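Local coordinates for selenium-binding protein (Sulfolobus tokodaii, PDB 2ECE), which is of unknown function but belongs to the selenium-binding protein family and may therefore bind selenium, at residues Thr11-Pro16 and Ala80-Leu85; Leu386-Asp391 and Gly452-Asp457; Phe76-Cys81 and Gln446-Gly451. All blocks are in the same frame, centred on the assembly; numbering follows the deposited sequence.

Interaction 1: Thr11-Pro16 and Ala80-Leu85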
ATOM      1  N   THR A  11      18.154   2.010 -12.468  1.00 27.81           N
ATOM      2  CA  THR A  11      17.345   1.639 -11.312  1.00 25.43           C
ATOM      3  C   THR A  11      16.593   0.325 -11.527  1.00 24.36           C
ATOM      4  O   THR A  11      15.824  -0.103 -10.666  1.00 25.31           O
ATOM      5  CB  THR A  11      16.342   2.743 -10.937  1.00 24.00           C
ATOM      6  OG1 THR A  11      15.461   2.984 -12.038  1.00 22.98           O
ATOM      7  CG2 THR A  11      17.082   4.027 -10.575  1.00 24.28           C
ATOM      8  N   PHE A  12      16.801  -0.306 -12.681  1.00 23.83           N
ATOM      9  CA  PHE A  12      16.173  -1.596 -12.947  1.00 22.52           C
ATOM     10  C   PHE A  12      17.133  -2.637 -12.376  1.00 23.41           C
ATOM     11  O   PHE A  12      18.316  -2.650 -12.715  1.00 23.46           O
ATOM     12  CB  PHE A  12      16.011  -1.850 -14.447  1.00 22.48           C
ATOM     13  CG  PHE A  12      14.916  -1.052 -15.101  1.00 21.69           C
ATOM     14  CD1 PHE A  12      14.090  -0.208 -14.359  1.00 20.72           C
ATOM     15  CD2 PHE A  12      14.712  -1.145 -16.475  1.00 19.36           C
ATOM     16  CE1 PHE A  12      13.080   0.529 -14.976  1.00 21.06           C
ATOM     17  CE2 PHE A  12      13.708  -0.415 -17.100  1.00 21.62           C
ATOM     18  CZ  PHE A  12      12.886   0.428 -16.346  1.00 22.59           C
ATOM     19  N   TYR A  13      16.624  -3.505 -11.511  1.00 23.32           N
ATOM     20  CA  TYR A  13      17.451  -4.532 -10.897  1.00 25.21           C
ATOM     21  C   TYR A  13      16.938  -5.900 -11.328  1.00 24.56           C
ATOM     22  O   TYR A  13      15.738  -6.161 -11.268  1.00 24.65           O
ATOM     23  CB  TYR A  13      17.388  -4.397  -9.370  1.00 25.18           C
ATOM     24  CG  TYR A  13      17.408  -2.958  -8.889  1.00 25.77           C
ATOM     25  CD1 TYR A  13      16.257  -2.368  -8.353  1.00 26.16           C
ATOM     26  CD2 TYR A  13      18.567  -2.181  -8.985  1.00 24.28           C
ATOM     27  CE1 TYR A  13      16.252  -1.038  -7.920  1.00 25.63           C
ATOM     28  CE2 TYR A  13      18.579  -0.845  -8.558  1.00 26.84           C
ATOM     29  CZ  TYR A  13      17.414  -0.281  -8.024  1.00 26.57           C
ATOM     30  OH  TYR A  13      17.418   1.027  -7.594  1.00 23.10           O
ATOM     31  N   PRO A  14      17.839  -6.792 -11.778  1.00 25.54           N
ATOM     32  CA  PRO A  14      17.406  -8.128 -12.210  1.00 24.68           C
ATOM     33  C   PRO A  14      16.784  -8.922 -11.068  1.00 23.53           C
ATOM     34  O   PRO A  14      15.769  -9.595 -11.241  1.00 24.54           O
ATOM     35  CB  PRO A  14      18.710  -8.788 -12.680  1.00 24.70           C
ATOM     36  CG  PRO A  14      19.594  -7.634 -13.028  1.00 25.86           C
ATOM     37  CD  PRO A  14      19.296  -6.645 -11.930  1.00 25.68           C
ATOM     38  N   SER A  15      17.399  -8.816  -9.898  1.00 22.54           N
ATOM     39  CA  SER A  15      16.974  -9.572  -8.731  1.00 23.03           C
ATOM     40  C   SER A  15      16.964  -8.787  -7.430  1.00 24.61           C
ATOM     41  O   SER A  15      17.494  -7.678  -7.353  1.00 24.96           O
ATOM     42  CB  SER A  15      17.928 -10.735  -8.544  1.00 21.91           C
ATOM     43  OG  SER A  15      19.243 -10.222  -8.439  1.00 22.71           O
ATOM     44  N   PRO A  16      16.371  -9.376  -6.380  1.00 25.55           N
ATOM     45  CA  PRO A  16      16.288  -8.757  -5.057  1.00 26.71           C
ATOM     46  C   PRO A  16      17.689  -8.429  -4.536  1.00 27.15           C
ATOM     47  O   PRO A  16      17.927  -7.338  -4.018  1.00 26.63           O
ATOM     48  CB  PRO A  16      15.597  -9.836  -4.228  1.00 26.79           C
ATOM     49  CG  PRO A  16      14.639 -10.412  -5.219  1.00 26.50           C
ATOM     50  CD  PRO A  16      15.532 -10.588  -6.432  1.00 25.65           C
ATOM     51  N   ALA A  80       7.357   2.240 -15.051  1.00 19.98           N
ATOM     52  CA  ALA A  80       8.177   1.069 -15.338  1.00 20.00           C
ATOM     53  C   ALA A  80       9.150   0.800 -14.205  1.00 19.56           C
ATOM     54  O   ALA A  80       9.553   1.713 -13.480  1.00 19.49           O
ATOM     55  CB  ALA A  80       8.948   1.265 -16.653  1.00 17.01           C
ATOM     56  N   CYS A  81       9.532  -0.462 -14.057  1.00 19.57           N
ATOM     57  CA  CYS A  81      10.456  -0.827 -13.006  1.00 18.92           C
ATOM     58  C   CYS A  81      11.267  -2.078 -13.346  1.00 18.90           C
ATOM     59  O   CYS A  81      11.370  -2.446 -14.512  1.00 18.63           O
ATOM     60  CB  CYS A  81       9.689  -0.992 -11.695  1.00 19.65           C
ATOM     61  SG  CYS A  81       8.282  -2.149 -11.692  1.00 24.14           S
ATOM     62  N   SER A  82      11.841  -2.727 -12.335  1.00 18.35           N
ATOM     63  CA  SER A  82      12.672  -3.912 -12.563  1.00 19.35           C
ATOM     64  C   SER A  82      12.035  -5.005 -13.422  1.00 19.67           C
ATOM     65  O   SER A  82      12.739  -5.783 -14.074  1.00 17.49           O
ATOM     66  CB  SER A  82      13.119  -4.501 -11.221  1.00 18.09           C
ATOM     67  OG  SER A  82      13.969  -3.591 -10.539  1.00 20.12           O
ATOM     68  N   SER A  83      10.708  -5.064 -13.424  1.00 19.00           N
ATOM     69  CA  SER A  83       9.993  -6.064 -14.206  1.00 20.42           C
ATOM     70  C   SER A  83      10.301  -5.941 -15.698  1.00 21.52           C
ATOM     71  O   SER A  83      10.066  -6.881 -16.456  1.00 23.02           O
ATOM     72  CB  SER A  83       8.487  -5.926 -13.983  1.00 19.11           C
ATOM     73  OG  SER A  83       8.041  -4.633 -14.377  1.00 19.91           O
ATOM     74  N   ALA A  84      10.828  -4.790 -16.113  1.00 21.61           N
ATOM     75  CA  ALA A  84      11.161  -4.563 -17.522  1.00 22.71           C
ATOM     76  C   ALA A  84      12.303  -5.459 -18.001  1.00 22.75           C
ATOM     77  O   ALA A  84      12.486  -5.650 -19.206  1.00 22.83           O
ATOM     78  CB  ALA A  84      11.531  -3.098 -17.749  1.00 21.50           C
ATOM     79  N   LEU A  85      13.075  -5.990 -17.059  1.00 22.04           N
ATOM     80  CA  LEU A  85      14.190  -6.864 -17.391  1.00 22.79           C
ATOM     81  C   LEU A  85      13.712  -8.295 -17.621  1.00 24.82           C
ATOM     82  O   LEU A  85      14.504  -9.179 -17.950  1.00 24.79           O
ATOM     83  CB  LEU A  85      15.237  -6.830 -16.277  1.00 22.36           C
ATOM     84  CG  LEU A  85      15.941  -5.480 -16.080  1.00 21.88           C
ATOM     85  CD1 LEU A  85      16.894  -5.569 -14.900  1.00 22.76           C
ATOM     86  CD2 LEU A  85      16.700  -5.098 -17.347  1.00 23.47           C
TER
HETATM   87  O   HOH W   1      13.766  -8.296 -13.160  1.00 22.35           O
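F12 and L85 fasten the N-terminal loop of this beta-propeller to the 3-10 turn S82-L85, in the loop between strands 77-78 and 97-101. The ring of F12 makes most of the join. It lays one face over the peptide carbonyl of C81, with C81 O 3.4 Å from the F12 ring plane and displaced toward the rim. The apolar contacts lie farther round the ring, where F12 CE2 meets A84 CB at 3.5 Å and F12 CZ reaches A80 CB at 4.0 Å. With CG anti to its own carbonyl carbon (chi1 -74°), the ring is turned onto C81 while F12 CB rests 3.8 Å from L85 CD1. L85 CD1 also lies against the Y13-P14 peptide, 3.5 Å from P14 N. Cutting F12 back to an alanine would probably open a gap between A80 and A84 and strip the cover from the C81 carbonyl. C81 is further anchored by its disulfide to C145.

The polar part centres on one hydroxyl. S82 OG is hydrogen-bonded to D457 of the C-terminal loop and accepts a nearly straight hydrogen bond from Y13 N, 2.8 Å long with an N-H...O angle of 167°.

Interaction 2: Leu386-Asp391 and Gly452-Asp457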
ATOM      1  N   LEU A 386       3.582   1.857   5.185  1.00 16.38           N
ATOM      2  CA  LEU A 386       4.997   1.672   5.483  1.00 17.69           C
ATOM      3  C   LEU A 386       5.748   1.496   4.175  1.00 17.54           C
ATOM      4  O   LEU A 386       5.169   1.082   3.166  1.00 18.77           O
ATOM      5  CB  LEU A 386       5.220   0.392   6.302  1.00 16.27           C
ATOM      6  CG  LEU A 386       4.466   0.143   7.606  1.00 13.73           C
ATOM      7  CD1 LEU A 386       4.687  -1.295   8.065  1.00 15.63           C
ATOM      8  CD2 LEU A 386       4.954   1.124   8.661  1.00 17.34           C
ATOM      9  N   GLU A 387       7.032   1.821   4.184  1.00 17.98           N
ATOM     10  CA  GLU A 387       7.853   1.582   3.006  1.00 17.45           C
ATOM     11  C   GLU A 387       9.277   1.355   3.482  1.00 19.51           C
ATOM     12  O   GLU A 387       9.743   2.024   4.402  1.00 21.80           O
ATOM     13  CB  GLU A 387       7.789   2.729   2.010  1.00 17.58           C
ATOM     14  CG  GLU A 387       8.293   2.273   0.647  1.00 19.33           C
ATOM     15  CD  GLU A 387       7.783   0.882   0.302  1.00 19.37           C
ATOM     16  OE1 GLU A 387       6.621   0.764  -0.142  1.00 15.76           O
ATOM     17  OE2 GLU A 387       8.539  -0.104   0.500  1.00 18.52           O
ATOM     18  N   ILE A 388       9.956   0.396   2.866  1.00 19.08           N
ATOM     19  CA  ILE A 388      11.310   0.039   3.272  1.00 20.66           C
ATOM     20  C   ILE A 388      12.347   0.314   2.198  1.00 21.67           C
ATOM     21  O   ILE A 388      12.121   0.043   1.018  1.00 19.77           O
ATOM     22  CB  ILE A 388      11.396  -1.463   3.604  1.00 21.13           C
ATOM     23  CG1 ILE A 388      10.168  -1.900   4.405  1.00 21.16           C
ATOM     24  CG2 ILE A 388      12.674  -1.748   4.382  1.00 24.17           C
ATOM     25  CD1 ILE A 388       9.928  -3.416   4.386  1.00 16.59           C
ATOM     26  N   SER A 389      13.497   0.838   2.613  1.00 21.92           N
ATOM     27  CA  SER A 389      14.574   1.104   1.674  1.00 20.86           C
ATOM     28  C   SER A 389      15.015  -0.250   1.123  1.00 20.49           C
ATOM     29  O   SER A 389      14.785  -1.286   1.744  1.00 18.30           O
ATOM     30  CB  SER A 389      15.743   1.786   2.391  1.00 20.05           C
ATOM     31  OG  SER A 389      16.170   1.010   3.498  1.00 21.98           O
ATOM     32  N   ARG A 390      15.642  -0.243  -0.047  1.00 23.22           N
ATOM     33  CA  ARG A 390      16.101  -1.482  -0.650  1.00 25.79           C
ATOM     34  C   ARG A 390      17.132  -2.199   0.208  1.00 27.23           C
ATOM     35  O   ARG A 390      17.140  -3.431   0.255  1.00 28.31           O
ATOM     36  CB  ARG A 390      16.652  -1.216  -2.055  1.00 27.25           C
ATOM     37  CG  ARG A 390      15.557  -1.190  -3.111  1.00 28.05           C
ATOM     38  CD  ARG A 390      16.038  -0.736  -4.482  1.00 30.52           C
ATOM     39  NE  ARG A 390      16.420   0.671  -4.512  1.00 30.37           N
ATOM     40  CZ  ARG A 390      17.649   1.120  -4.278  1.00 32.42           C
ATOM     41  NH1 ARG A 390      18.627   0.267  -3.998  1.00 34.77           N
ATOM     42  NH2 ARG A 390      17.901   2.421  -4.326  1.00 32.76           N
ATOM     43  N   ASP A 391      17.986  -1.449   0.906  1.00 27.45           N
ATOM     44  CA  ASP A 391      18.990  -2.093   1.748  1.00 26.32           C
ATOM     45  C   ASP A 391      18.364  -2.617   3.030  1.00 25.94           C
ATOM     46  O   ASP A 391      19.029  -3.281   3.826  1.00 25.66           O
ATOM     47  CB  ASP A 391      20.169  -1.149   2.064  1.00 25.80           C
ATOM     48  CG  ASP A 391      19.762   0.080   2.872  1.00 26.87           C
ATOM     49  OD1 ASP A 391      18.692   0.070   3.516  1.00 25.42           O
ATOM     50  OD2 ASP A 391      20.543   1.060   2.877  1.00 26.37           O
ATOM     51  N   GLY A 452      13.338   3.130  -6.455  1.00 24.92           N
ATOM     52  CA  GLY A 452      12.632   1.910  -6.099  1.00 24.23           C
ATOM     53  C   GLY A 452      12.701   1.558  -4.622  1.00 24.70           C
ATOM     54  O   GLY A 452      13.613   1.981  -3.918  1.00 25.34           O
ATOM     55  N   ASP A 453      11.726   0.784  -4.155  1.00 24.53           N
ATOM     56  CA  ASP A 453      11.678   0.368  -2.762  1.00 23.85           C
ATOM     57  C   ASP A 453      11.165  -1.061  -2.650  1.00 25.35           C
ATOM     58  O   ASP A 453      11.093  -1.784  -3.645  1.00 26.22           O
ATOM     59  CB  ASP A 453      10.795   1.326  -1.950  1.00 22.15           C
ATOM     60  CG  ASP A 453       9.461   1.594  -2.618  1.00 20.76           C
ATOM     61  OD1 ASP A 453       8.719   0.625  -2.846  1.00 18.98           O
ATOM     62  OD2 ASP A 453       9.160   2.774  -2.918  1.00 18.87           O
ATOM     63  N   ALA A 454      10.798  -1.463  -1.438  1.00 24.77           N
ATOM     64  CA  ALA A 454      10.332  -2.819  -1.186  1.00 25.57           C
ATOM     65  C   ALA A 454       8.932  -3.197  -1.684  1.00 26.31           C
ATOM     66  O   ALA A 454       8.564  -4.374  -1.622  1.00 27.48           O
ATOM     67  CB  ALA A 454      10.439  -3.117   0.306  1.00 23.53           C
ATOM     68  N   SER A 455       8.145  -2.236  -2.163  1.00 24.45           N
ATOM     69  CA  SER A 455       6.802  -2.568  -2.641  1.00 24.04           C
ATOM     70  C   SER A 455       6.512  -1.998  -4.023  1.00 23.62           C
ATOM     71  O   SER A 455       5.395  -2.106  -4.526  1.00 24.79           O
ATOM     72  CB  SER A 455       5.737  -2.063  -1.659  1.00 24.35           C
ATOM     73  OG  SER A 455       5.528  -0.665  -1.789  1.00 23.90           O
ATOM     74  N   SER A 456       7.528  -1.415  -4.643  1.00 22.77           N
ATOM     75  CA  SER A 456       7.368  -0.807  -5.955  1.00 23.11           C
ATOM     76  C   SER A 456       7.790  -1.691  -7.123  1.00 23.26           C
ATOM     77  O   SER A 456       7.290  -1.518  -8.233  1.00 20.99           O
ATOM     78  CB  SER A 456       8.178   0.485  -6.024  1.00 22.76           C
ATOM     79  OG  SER A 456       9.567   0.196  -5.996  1.00 23.82           O
ATOM     80  N   ASP A 457       8.707  -2.627  -6.866  1.00 22.04           N
ATOM     81  CA  ASP A 457       9.248  -3.504  -7.904  1.00 22.72           C
ATOM     82  C   ASP A 457       9.085  -4.999  -7.661  1.00 21.84           C
ATOM     83  O   ASP A 457       9.076  -5.458  -6.524  1.00 22.36           O
ATOM     84  CB  ASP A 457      10.753  -3.258  -8.073  1.00 22.41           C
ATOM     85  CG  ASP A 457      11.075  -1.900  -8.644  1.00 23.44           C
ATOM     86  OD1 ASP A 457      10.517  -0.897  -8.152  1.00 23.58           O
ATOM     87  OD2 ASP A 457      11.901  -1.842  -9.577  1.00 20.63           O
TER
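An Asx turn at D453, in the loop that leaves strand 443-449, is the element that E387 and I388 of strand 386-388 meet. In it D453 OD1 uses its anti lone pair to accept from S455 N at 3.0 Å. The neighbouring A454 N turns outward and donates to I388 O, 3.2 Å away in the carbonyl plane, while I388 CB and A454 CB touch at 3.8 Å. E387 leaves with CG anti to its backbone N and then bends at chi2 (41°), which folds the carboxylate back until OE2 accepts from I388 N at 2.8 Å. OE1 takes the hydroxyl of S455 in a very short hydrogen bond whose exact length deserves caution. The carboxylates of E387 and D453 stack with planes 13° apart, E387 OE1 lying 3.4 Å from D453 OD1; R448, in a salt bridge with D453 and hydrogen-bonded to S455, is likely to ease the repulsion. At the other end R390 NE donates to G452 O at 3.2 Å, from above the carbonyl plane, while the arginine's terminal nitrogens bond to A19 O and P23 O. Strand 394-398 pairs with 386-388, strand 326-328 touches I388 and A454 through D327, and V447 of strand 443-449 packs on E387.

Interaction 3: Phe76-Cys81 and Gln446-Gly451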
ATOM      1  N   PHE A  76       0.150   4.882  -5.284  1.00 17.00           N
ATOM      2  CA  PHE A  76       0.647   5.260  -6.607  1.00 18.69           C
ATOM      3  C   PHE A  76       1.895   4.450  -6.943  1.00 18.88           C
ATOM      4  O   PHE A  76       2.449   3.766  -6.085  1.00 20.45           O
ATOM      5  CB  PHE A  76       0.933   6.774  -6.717  1.00 16.11           C
ATOM      6  CG  PHE A  76       2.071   7.268  -5.857  1.00 16.10           C
ATOM      7  CD1 PHE A  76       1.914   7.412  -4.484  1.00 15.53           C
ATOM      8  CD2 PHE A  76       3.294   7.613  -6.432  1.00 15.53           C
ATOM      9  CE1 PHE A  76       2.959   7.893  -3.686  1.00 15.13           C
ATOM     10  CE2 PHE A  76       4.353   8.096  -5.647  1.00 14.89           C
ATOM     11  CZ  PHE A  76       4.181   8.235  -4.271  1.00 16.76           C
ATOM     12  N   GLY A  77       2.337   4.512  -8.191  1.00 19.02           N
ATOM     13  CA  GLY A  77       3.510   3.747  -8.570  1.00 17.74           C
ATOM     14  C   GLY A  77       4.212   4.287  -9.795  1.00 18.13           C
ATOM     15  O   GLY A  77       3.827   5.322 -10.330  1.00 17.82           O
ATOM     16  N   TRP A  78       5.251   3.584 -10.230  1.00 18.28           N
ATOM     17  CA  TRP A  78       6.022   3.992 -11.403  1.00 17.99           C
ATOM     18  C   TRP A  78       5.476   3.411 -12.693  1.00 17.96           C
ATOM     19  O   TRP A  78       4.812   2.376 -12.684  1.00 17.11           O
ATOM     20  CB  TRP A  78       7.476   3.542 -11.261  1.00 18.17           C
ATOM     21  CG  TRP A  78       8.181   4.125 -10.086  1.00 18.26           C
ATOM     22  CD1 TRP A  78       8.364   3.544  -8.867  1.00 16.43           C
ATOM     23  CD2 TRP A  78       8.850   5.386 -10.039  1.00 18.72           C
ATOM     24  NE1 TRP A  78       9.118   4.364  -8.064  1.00 19.51           N
ATOM     25  CE2 TRP A  78       9.430   5.502  -8.759  1.00 19.48           C
ATOM     26  CE3 TRP A  78       9.018   6.431 -10.960  1.00 20.57           C
ATOM     27  CZ2 TRP A  78      10.172   6.625  -8.372  1.00 17.66           C
ATOM     28  CZ3 TRP A  78       9.758   7.550 -10.573  1.00 20.55           C
ATOM     29  CH2 TRP A  78      10.325   7.633  -9.289  1.00 18.75           C
ATOM     30  N   ASN A  79       5.781   4.074 -13.807  1.00 17.22           N
ATOM     31  CA  ASN A  79       5.344   3.608 -15.119  1.00 18.21           C
ATOM     32  C   ASN A  79       6.098   2.324 -15.473  1.00 19.57           C
ATOM     33  O   ASN A  79       5.556   1.430 -16.117  1.00 21.86           O
ATOM     34  CB  ASN A  79       5.625   4.675 -16.188  1.00 16.87           C
ATOM     35  CG  ASN A  79       7.111   4.913 -16.394  1.00 18.04           C
ATOM     36  OD1 ASN A  79       7.811   5.340 -15.477  1.00 15.91           O
ATOM     37  ND2 ASN A  79       7.600   4.633 -17.602  1.00 18.41           N
ATOM     38  N   ALA A  80       7.357   2.240 -15.051  1.00 19.98           N
ATOM     39  CA  ALA A  80       8.177   1.069 -15.338  1.00 20.00           C
ATOM     40  C   ALA A  80       9.150   0.800 -14.205  1.00 19.56           C
ATOM     41  O   ALA A  80       9.553   1.713 -13.480  1.00 19.49           O
ATOM     42  CB  ALA A  80       8.948   1.265 -16.653  1.00 17.01           C
ATOM     43  N   CYS A  81       9.532  -0.462 -14.057  1.00 19.57           N
ATOM     44  CA  CYS A  81      10.456  -0.827 -13.006  1.00 18.92           C
ATOM     45  C   CYS A  81      11.267  -2.078 -13.346  1.00 18.90           C
ATOM     46  O   CYS A  81      11.370  -2.446 -14.512  1.00 18.63           O
ATOM     47  CB  CYS A  81       9.689  -0.992 -11.695  1.00 19.65           C
ATOM     48  SG  CYS A  81       8.282  -2.149 -11.692  1.00 24.14           S
ATOM     49  N   GLN A 446       0.752   6.709   0.820  1.00 17.26           N
ATOM     50  CA  GLN A 446       1.867   5.919   0.292  1.00 17.76           C
ATOM     51  C   GLN A 446       3.146   6.682  -0.005  1.00 16.63           C
ATOM     52  O   GLN A 446       3.126   7.836  -0.426  1.00 14.92           O
ATOM     53  CB  GLN A 446       1.444   5.141  -0.953  1.00 17.37           C
ATOM     54  CG  GLN A 446       2.482   4.094  -1.366  1.00 20.70           C
ATOM     55  CD  GLN A 446       1.896   3.016  -2.242  1.00 21.76           C
ATOM     56  OE1 GLN A 446       1.270   3.303  -3.268  1.00 20.17           O
ATOM     57  NE2 GLN A 446       2.096   1.764  -1.850  1.00 20.56           N
ATOM     58  N   VAL A 447       4.266   6.010   0.225  1.00 16.46           N
ATOM     59  CA  VAL A 447       5.582   6.582  -0.007  1.00 18.19           C
ATOM     60  C   VAL A 447       6.319   5.776  -1.071  1.00 17.40           C
ATOM     61  O   VAL A 447       6.315   4.549  -1.034  1.00 18.11           O
ATOM     62  CB  VAL A 447       6.418   6.569   1.303  1.00 18.15           C
ATOM     63  CG1 VAL A 447       7.849   7.009   1.033  1.00 16.83           C
ATOM     64  CG2 VAL A 447       5.776   7.489   2.330  1.00 17.58           C
ATOM     65  N   ARG A 448       6.930   6.466  -2.028  1.00 19.07           N
ATOM     66  CA  ARG A 448       7.713   5.801  -3.063  1.00 18.72           C
ATOM     67  C   ARG A 448       9.103   6.422  -3.028  1.00 19.14           C
ATOM     68  O   ARG A 448       9.255   7.632  -3.193  1.00 18.57           O
ATOM     69  CB  ARG A 448       7.096   5.979  -4.462  1.00 19.76           C
ATOM     70  CG  ARG A 448       6.446   4.697  -5.015  1.00 20.38           C
ATOM     71  CD  ARG A 448       5.114   4.400  -4.321  1.00 24.06           C
ATOM     72  NE  ARG A 448       4.621   3.037  -4.543  1.00 24.97           N
ATOM     73  CZ  ARG A 448       5.079   1.960  -3.910  1.00 26.94           C
ATOM     74  NH1 ARG A 448       6.048   2.075  -3.010  1.00 26.03           N
ATOM     75  NH2 ARG A 448       4.560   0.768  -4.169  1.00 27.72           N
ATOM     76  N   LEU A 449      10.114   5.591  -2.804  1.00 18.65           N
ATOM     77  CA  LEU A 449      11.484   6.080  -2.732  1.00 20.53           C
ATOM     78  C   LEU A 449      12.134   6.147  -4.114  1.00 21.47           C
ATOM     79  O   LEU A 449      11.972   5.239  -4.933  1.00 21.27           O
ATOM     80  CB  LEU A 449      12.307   5.173  -1.812  1.00 20.02           C
ATOM     81  CG  LEU A 449      11.713   4.928  -0.418  1.00 19.32           C
ATOM     82  CD1 LEU A 449      12.576   3.919   0.339  1.00 17.93           C
ATOM     83  CD2 LEU A 449      11.625   6.252   0.343  1.00 18.88           C
ATOM     84  N   SER A 450      12.861   7.227  -4.376  1.00 22.53           N
ATOM     85  CA  SER A 450      13.538   7.378  -5.658  1.00 24.65           C
ATOM     86  C   SER A 450      14.448   6.164  -5.853  1.00 26.18           C
ATOM     87  O   SER A 450      15.162   5.770  -4.936  1.00 24.58           O
ATOM     88  CB  SER A 450      14.366   8.667  -5.676  1.00 26.48           C
ATOM     89  OG  SER A 450      15.311   8.691  -4.617  1.00 26.76           O
ATOM     90  N   GLY A 451      14.404   5.560  -7.035  1.00 26.47           N
ATOM     91  CA  GLY A 451      15.239   4.397  -7.285  1.00 26.86           C
ATOM     92  C   GLY A 451      14.580   3.074  -6.929  1.00 26.85           C
ATOM     93  O   GLY A 451      15.186   2.013  -7.078  1.00 28.01           O
TER
HETATM   94  O   HOH W   2       9.906   3.688  -5.550  1.00 22.85           O
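Q446 meets F76 with its amide. Its CG stands anti to the backbone N (chi1 -168°) and the chain runs on extended, which carries OE1 across to accept from F76 N at 2.8 Å, in the plane of the amide carbonyl. The backbone O of Q446 lies at the edge of the F76 ring, in its plane, 3.3 Å from F76 CE1. V447 faces the other way, toward T398 of strand 394-398, but its carbonyl accepts from R448 NH1.

R448 carries the largest share of this segment's contact. Its CB lies 3.7 Å from F76 CE2, and CD then passes over the middle of the ring, 4.0 Å from its centroid and 12° off the normal: a CH-pi contact made by the aliphatic part of the arginine. The chain bends at chi2, crosses this one face of the ring and brings R448 NE to F76 O at 2.8 Å. There the carbonyl is met near the guanidinium plane, and the amide NE2 of Q446 lies over one face of the same group, toward its rim.

These two strands are the innermost of adjacent propeller blades. Strand 443-449, from the C-terminal end of the chain, pairs with 27-33 in the first blade, the "velcro" closure of beta-propellers, while 77-78 begins the next blade. The segments run only 22° apart, and between them the side chains of Q446 and R448 reach the backbone polar groups of F76.

Beyond R448, the carbonyl of L449 and the indole of W78 share a water, which accepts from W78 NE1 at 2.7 Å and donates to L449 O at 2.7 Å. S450 CA borders the same indole, while its OG bonds to the backbone of D26 and L27. G451, whose backbone angles call for glycine, offers its O to the hydroxyl of Y13.

The three contacts illustrate how a propeller is closed by its chain ends. Interactions 2 and 3 both centre about 11 Å from the middle of the chain: interaction 3 sets two innermost strands side by side, and interaction 2 sets one innermost strand against the loop that follows another. Interaction 1 lies farther out, about 19 Å from that middle, and joins two loops, though it too is largely buried. Chemistry follows place: nearer the centre, carboxylates, arginines and an amide serve backbone groups, whereas the peripheral contact rests chiefly on one aromatic ring. Residues 446-457 run continuously through interactions 3 and 2, interactions 1 and 3 share A80 and C81, and R448 and D457 tie the contacts together.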